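Local coordinates for protein BIM1 (Saccharomyces cerevisiae, PDB 2QJX) that binds microtubules, including their plus ends, and is represented here by its calponin homology domain, at residues Arg12-Leu25 with Lys28-Ile42. Sequence-based numbering, arbitrary orientation.
Sequences RTELLTWLNGLLNL and KKIEECGTGAAYCQI
Lys28 meets Leu16 through its backbone: the carbonyl O of Lys28 lies 3.3 Å from Leu16 CD1, while Lys28 N and Lys29 N both donate hydrogen bonds to Glu32 OE2, from the same face of the carboxylate but on its syn and anti sides respectively. This double grip probably steadies the entry to the 3-10 segment 30-35. Ile30 then reaches back to the helix, its CG1 against Arg12 CB (3.6 Å) and its CD1 against Leu16 CG (3.6 Å); CG1 lies beside the backbone N (chi1 -68°), and a further bend at chi2 (-63°) carries CD1 to Leu16. An alanine in place of Leu16 would probably leave Ile30 CD1 without this partner and open a gap beside the Lys28 carbonyl. Next in line, Cys33 SG touches Leu19 CD2 at 3.6 Å. The small Ala38 offers its CB to Leu25 CD1 (4.1 Å). Gln41 and Leu23 run alongside one another with reversed headings, Gln41 CG 3.5 Å from Leu23 CD2, while Gln41 OE1 hydrogen-bonds to Arg124 NH1 and Gln41 NE2 to Tyr118 OH and Pro120 O. Ile42 CD1 ends the walk at Leu19 CD1 (3.7 Å), the side chains roughly perpendicular. The case illustrates largely apolar packing in a calponin homology domain: helix 12-23 meets the 3-10 segment and the start of helix 37-47 (residues 37-42, axes inclined at 63°), with helix 95-112 touching Leu15, Leu22 and Tyr39, and helix 62-78 touching Ala37 and Tyr39.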
loop_
_atom_site.group_PDB
_atom_site.type_symbol
_atom_site.label_atom_id
_atom_site.label_comp_id
_atom_site.label_asym_id
_atom_site.label_seq_id
_atom_site.Cartn_x
_atom_site.Cartn_y
_atom_site.Cartn_z
ATOM N N ARG A 12 -14.305 -7.390 0.205
ATOM C CA ARG A 12 -13.719 -6.307 0.985
ATOM C C ARG A 12 -13.363 -6.755 2.400
ATOM O O ARG A 12 -12.314 -6.387 2.929
ATOM C CB ARG A 12 -14.690 -5.123 1.050
ATOM C CG ARG A 12 -16.071 -5.477 1.585
ATOM C CD ARG A 12 -17.137 -5.186 0.547
ATOM N NE ARG A 12 -16.858 -5.882 -0.706
ATOM C CZ ARG A 12 -17.568 -5.729 -1.819
ATOM N NH1 ARG A 12 -18.605 -4.900 -1.838
ATOM N NH2 ARG A 12 -17.236 -6.396 -2.916
ATOM N N THR A 13 -14.237 -7.555 3.005
ATOM C CA THR A 13 -14.011 -8.033 4.362
ATOM C C THR A 13 -12.823 -8.982 4.446
ATOM O O THR A 13 -12.039 -8.922 5.395
ATOM C CB THR A 13 -15.261 -8.744 4.910
ATOM O OG1 THR A 13 -16.386 -7.861 4.823
ATOM C CG2 THR A 13 -15.049 -9.143 6.362
ATOM N N GLU A 14 -12.693 -9.852 3.449
ATOM C CA GLU A 14 -11.595 -10.814 3.405
ATOM C C GLU A 14 -10.268 -10.092 3.174
ATOM O O GLU A 14 -9.255 -10.417 3.800
ATOM C CB GLU A 14 -11.820 -11.824 2.277
ATOM C CG GLU A 14 -13.225 -12.398 2.222
ATOM C CD GLU A 14 -13.410 -13.367 1.068
ATOM O OE1 GLU A 14 -12.914 -14.509 1.163
ATOM O OE2 GLU A 14 -14.044 -12.982 0.062
ATOM N N LEU A 15 -10.275 -9.119 2.267
ATOM C CA LEU A 15 -9.069 -8.359 1.963
ATOM C C LEU A 15 -8.637 -7.502 3.139
ATOM O O LEU A 15 -7.464 -7.492 3.504
ATOM C CB LEU A 15 -9.280 -7.452 0.751
ATOM C CG LEU A 15 -9.160 -8.064 -0.643
ATOM C CD1 LEU A 15 -9.369 -6.974 -1.682
ATOM C CD2 LEU A 15 -7.788 -8.705 -0.812
ATOM N N LEU A 16 -9.581 -6.770 3.722
ATOM C CA LEU A 16 -9.259 -5.913 4.852
ATOM C C LEU A 16 -8.666 -6.709 6.001
ATOM O O LEU A 16 -7.689 -6.287 6.613
ATOM C CB LEU A 16 -10.500 -5.142 5.326
ATOM C CG LEU A 16 -10.831 -3.883 4.515
ATOM C CD1 LEU A 16 -12.061 -3.198 5.092
ATOM C CD2 LEU A 16 -9.640 -2.931 4.539
ATOM N N THR A 17 -9.250 -7.864 6.293
ATOM C CA THR A 17 -8.745 -8.699 7.371
ATOM C C THR A 17 -7.307 -9.113 7.060
ATOM O O THR A 17 -6.444 -9.092 7.936
ATOM C CB THR A 17 -9.637 -9.943 7.565
ATOM O OG1 THR A 17 -10.918 -9.528 8.066
ATOM C CG2 THR A 17 -9.001 -10.918 8.551
ATOM N N TRP A 18 -7.056 -9.473 5.805
ATOM C CA TRP A 18 -5.715 -9.873 5.377
ATOM C C TRP A 18 -4.742 -8.718 5.555
ATOM O O TRP A 18 -3.678 -8.883 6.139
ATOM C CB TRP A 18 -5.719 -10.283 3.902
ATOM C CG TRP A 18 -4.333 -10.449 3.321
ATOM C CD1 TRP A 18 -3.468 -11.490 3.531
ATOM C CD2 TRP A 18 -3.655 -9.536 2.448
ATOM N NE1 TRP A 18 -2.298 -11.280 2.841
ATOM C CE2 TRP A 18 -2.384 -10.090 2.169
ATOM C CE3 TRP A 18 -3.995 -8.303 1.874
ATOM C CZ2 TRP A 18 -1.453 -9.453 1.336
ATOM C CZ3 TRP A 18 -3.070 -7.670 1.049
ATOM C CH2 TRP A 18 -1.813 -8.250 0.788
ATOM N N LEU A 19 -5.116 -7.549 5.039
ATOM C CA LEU A 19 -4.270 -6.361 5.126
ATOM C C LEU A 19 -3.983 -5.936 6.561
ATOM O O LEU A 19 -2.846 -5.602 6.906
ATOM C CB LEU A 19 -4.930 -5.196 4.381
ATOM C CG LEU A 19 -4.144 -3.885 4.338
ATOM C CD1 LEU A 19 -2.884 -4.080 3.518
ATOM C CD2 LEU A 19 -5.015 -2.787 3.731
ATOM N N ASN A 20 -5.016 -5.930 7.398
ATOM C CA ASN A 20 -4.844 -5.524 8.784
ATOM C C ASN A 20 -3.878 -6.431 9.530
ATOM O O ASN A 20 -3.093 -5.959 10.346
ATOM C CB ASN A 20 -6.192 -5.487 9.517
ATOM C CG ASN A 20 -7.022 -4.267 9.155
ATOM O OD1 ASN A 20 -6.486 -3.224 8.769
ATOM N ND2 ASN A 20 -8.339 -4.384 9.298
ATOM N N GLY A 21 -3.937 -7.728 9.251
ATOM C CA GLY A 21 -3.040 -8.656 9.916
ATOM C C GLY A 21 -1.626 -8.522 9.376
ATOM O O GLY A 21 -0.654 -8.552 10.131
ATOM N N LEU A 22 -1.519 -8.355 8.062
ATOM C CA LEU A 22 -0.229 -8.224 7.398
ATOM C C LEU A 22 0.570 -7.018 7.873
ATOM O O LEU A 22 1.757 -7.133 8.170
ATOM C CB LEU A 22 -0.428 -8.112 5.883
ATOM C CG LEU A 22 0.841 -7.941 5.042
ATOM C CD1 LEU A 22 1.643 -9.234 5.047
ATOM C CD2 LEU A 22 0.470 -7.564 3.619
ATOM N N LEU A 23 -0.079 -5.859 7.940
ATOM C CA LEU A 23 0.614 -4.637 8.337
ATOM C C LEU A 23 0.272 -4.106 9.724
ATOM O O LEU A 23 0.685 -3.005 10.089
ATOM C CB LEU A 23 0.346 -3.544 7.297
ATOM C CG LEU A 23 0.807 -3.868 5.874
ATOM C CD1 LEU A 23 0.511 -2.702 4.955
ATOM C CD2 LEU A 23 2.298 -4.180 5.880
ATOM N N ASN A 24 -0.459 -4.894 10.504
ATOM C CA ASN A 24 -0.872 -4.455 11.833
ATOM C C ASN A 24 -1.586 -3.111 11.742
ATOM O O ASN A 24 -1.199 -2.130 12.394
ATOM C CB ASN A 24 0.317 -4.329 12.781
ATOM C CG ASN A 24 -0.093 -3.828 14.152
ATOM O OD1 ASN A 24 -1.030 -4.350 14.757
ATOM N ND2 ASN A 24 0.601 -2.806 14.649
ATOM N N LEU A 25 -2.618 -3.077 10.911
ATOM C CA LEU A 25 -3.422 -1.880 10.718
ATOM C C LEU A 25 -4.806 -2.145 11.293
ATOM O O LEU A 25 -5.116 -3.271 11.694
ATOM C CB LEU A 25 -3.532 -1.537 9.229
ATOM C CG LEU A 25 -2.224 -1.149 8.535
ATOM C CD1 LEU A 25 -2.476 -0.861 7.060
ATOM C CD2 LEU A 25 -1.636 0.069 9.229
ATOM N N LYS A 28 -11.154 -0.083 8.511
ATOM C CA LYS A 28 -12.524 -0.590 8.575
ATOM C C LYS A 28 -13.157 -0.626 7.189
ATOM O O LYS A 28 -14.100 -1.383 6.941
ATOM C CB LYS A 28 -13.376 0.288 9.498
ATOM C CG LYS A 28 -12.867 0.395 10.922
ATOM C CD LYS A 28 -12.737 -0.963 11.580
ATOM C CE LYS A 28 -12.284 -0.829 13.024
ATOM N NZ LYS A 28 -11.992 -2.151 13.638
ATOM N N LYS A 29 -12.636 0.192 6.284
ATOM C CA LYS A 29 -13.166 0.267 4.929
ATOM C C LYS A 29 -12.067 0.279 3.881
ATOM O O LYS A 29 -10.995 0.835 4.099
ATOM C CB LYS A 29 -14.010 1.533 4.764
ATOM C CG LYS A 29 -15.184 1.624 5.717
ATOM C CD LYS A 29 -16.015 2.879 5.454
ATOM C CE LYS A 29 -15.208 4.145 5.698
ATOM N NZ LYS A 29 -16.051 5.376 5.569
ATOM N N ILE A 30 -12.354 -0.332 2.735
ATOM C CA ILE A 30 -11.407 -0.384 1.631
ATOM C C ILE A 30 -11.002 1.027 1.224
ATOM O O ILE A 30 -9.853 1.269 0.853
ATOM C CB ILE A 30 -12.025 -1.090 0.400
ATOM C CG1 ILE A 30 -12.236 -2.574 0.698
ATOM C CG2 ILE A 30 -11.142 -0.887 -0.820
ATOM C CD1 ILE A 30 -10.963 -3.336 0.969
ATOM N N GLU A 31 -11.956 1.955 1.287
ATOM C CA GLU A 31 -11.706 3.347 0.917
ATOM C C GLU A 31 -10.493 3.967 1.608
ATOM O O GLU A 31 -9.850 4.863 1.054
ATOM C CB GLU A 31 -12.941 4.214 1.208
ATOM C CG GLU A 31 -14.140 3.929 0.310
ATOM C CD GLU A 31 -15.099 2.902 0.889
ATOM O OE1 GLU A 31 -14.640 1.847 1.374
ATOM O OE2 GLU A 31 -16.325 3.149 0.846
ATOM N N GLU A 32 -10.187 3.502 2.813
ATOM C CA GLU A 32 -9.054 4.034 3.568
ATOM C C GLU A 32 -7.720 3.778 2.878
ATOM O O GLU A 32 -6.729 4.440 3.171
ATOM C CB GLU A 32 -9.029 3.444 4.979
ATOM C CG GLU A 32 -10.214 3.880 5.835
ATOM C CD GLU A 32 -10.255 3.182 7.177
ATOM O OE1 GLU A 32 -9.337 3.406 7.997
ATOM O OE2 GLU A 32 -11.204 2.404 7.409
ATOM N N CYS A 33 -7.691 2.815 1.964
ATOM C CA CYS A 33 -6.457 2.522 1.243
ATOM C C CYS A 33 -6.172 3.593 0.201
ATOM O O CYS A 33 -5.102 3.618 -0.403
ATOM C CB CYS A 33 -6.547 1.161 0.558
ATOM S SG CYS A 33 -6.569 -0.218 1.700
ATOM N N GLY A 34 -7.135 4.481 -0.007
ATOM C CA GLY A 34 -6.948 5.530 -0.989
ATOM C C GLY A 34 -5.808 6.485 -0.686
ATOM O O GLY A 34 -5.345 7.181 -1.590
ATOM N N THR A 35 -5.341 6.521 0.566
ATOM C CA THR A 35 -4.258 7.437 0.939
ATOM C C THR A 35 -2.924 6.991 0.365
ATOM O O THR A 35 -1.963 7.757 0.356
ATOM C CB THR A 35 -4.095 7.570 2.471
ATOM O OG1 THR A 35 -3.516 6.370 3.003
ATOM C CG2 THR A 35 -5.442 7.817 3.133
ATOM N N GLY A 36 -2.872 5.745 -0.097
ATOM C CA GLY A 36 -1.658 5.210 -0.685
ATOM C C GLY A 36 -0.583 4.705 0.264
ATOM O O GLY A 36 0.374 4.063 -0.173
ATOM N N ALA A 37 -0.728 4.985 1.554
ATOM C CA ALA A 37 0.260 4.563 2.542
ATOM C C ALA A 37 0.390 3.035 2.636
ATOM O O ALA A 37 1.499 2.491 2.582
ATOM C CB ALA A 37 -0.093 5.154 3.905
ATOM N N ALA A 38 -0.736 2.344 2.778
ATOM C CA ALA A 38 -0.720 0.887 2.873
ATOM C C ALA A 38 -0.131 0.256 1.613
ATOM O O ALA A 38 0.625 -0.713 1.695
ATOM C CB ALA A 38 -2.137 0.356 3.118
ATOM N N TYR A 39 -0.481 0.796 0.446
ATOM C CA TYR A 39 0.040 0.271 -0.816
ATOM C C TYR A 39 1.565 0.316 -0.804
ATOM O O TYR A 39 2.233 -0.646 -1.194
ATOM C CB TYR A 39 -0.486 1.097 -1.995
ATOM C CG TYR A 39 -1.986 1.032 -2.188
ATOM C CD1 TYR A 39 -2.661 2.053 -2.856
ATOM C CD2 TYR A 39 -2.731 -0.044 -1.703
ATOM C CE1 TYR A 39 -4.043 2.009 -3.031
ATOM C CE2 TYR A 39 -4.113 -0.102 -1.878
ATOM C CZ TYR A 39 -4.762 0.929 -2.539
ATOM O OH TYR A 39 -6.131 0.887 -2.696
ATOM N N CYS A 40 2.113 1.445 -0.365
ATOM C CA CYS A 40 3.559 1.602 -0.293
ATOM C C CYS A 40 4.171 0.539 0.601
ATOM O O CYS A 40 5.162 -0.085 0.231
ATOM C CB CYS A 40 3.937 2.975 0.275
ATOM S SG CYS A 40 3.778 4.342 -0.884
ATOM N N GLN A 41 3.597 0.340 1.785
ATOM C CA GLN A 41 4.167 -0.643 2.693
ATOM C C GLN A 41 4.004 -2.083 2.238
ATOM O O GLN A 41 4.810 -2.938 2.603
ATOM C CB GLN A 41 3.634 -0.479 4.118
ATOM C CG GLN A 41 4.341 -1.433 5.082
ATOM C CD GLN A 41 4.337 -0.966 6.513
ATOM O OE1 GLN A 41 3.351 -0.411 6.996
ATOM N NE2 GLN A 41 5.440 -1.207 7.213
ATOM N N ILE A 42 2.969 -2.377 1.457
ATOM C CA ILE A 42 2.833 -3.741 0.962
ATOM C C ILE A 42 4.044 -3.963 0.056
ATOM O O ILE A 42 4.691 -5.013 0.100
ATOM C CB ILE A 42 1.548 -3.945 0.141
ATOM C CG1 ILE A 42 0.333 -3.907 1.068
ATOM C CG2 ILE A 42 1.598 -5.287 -0.585
ATOM C CD1 ILE A 42 -0.980 -4.124 0.355
#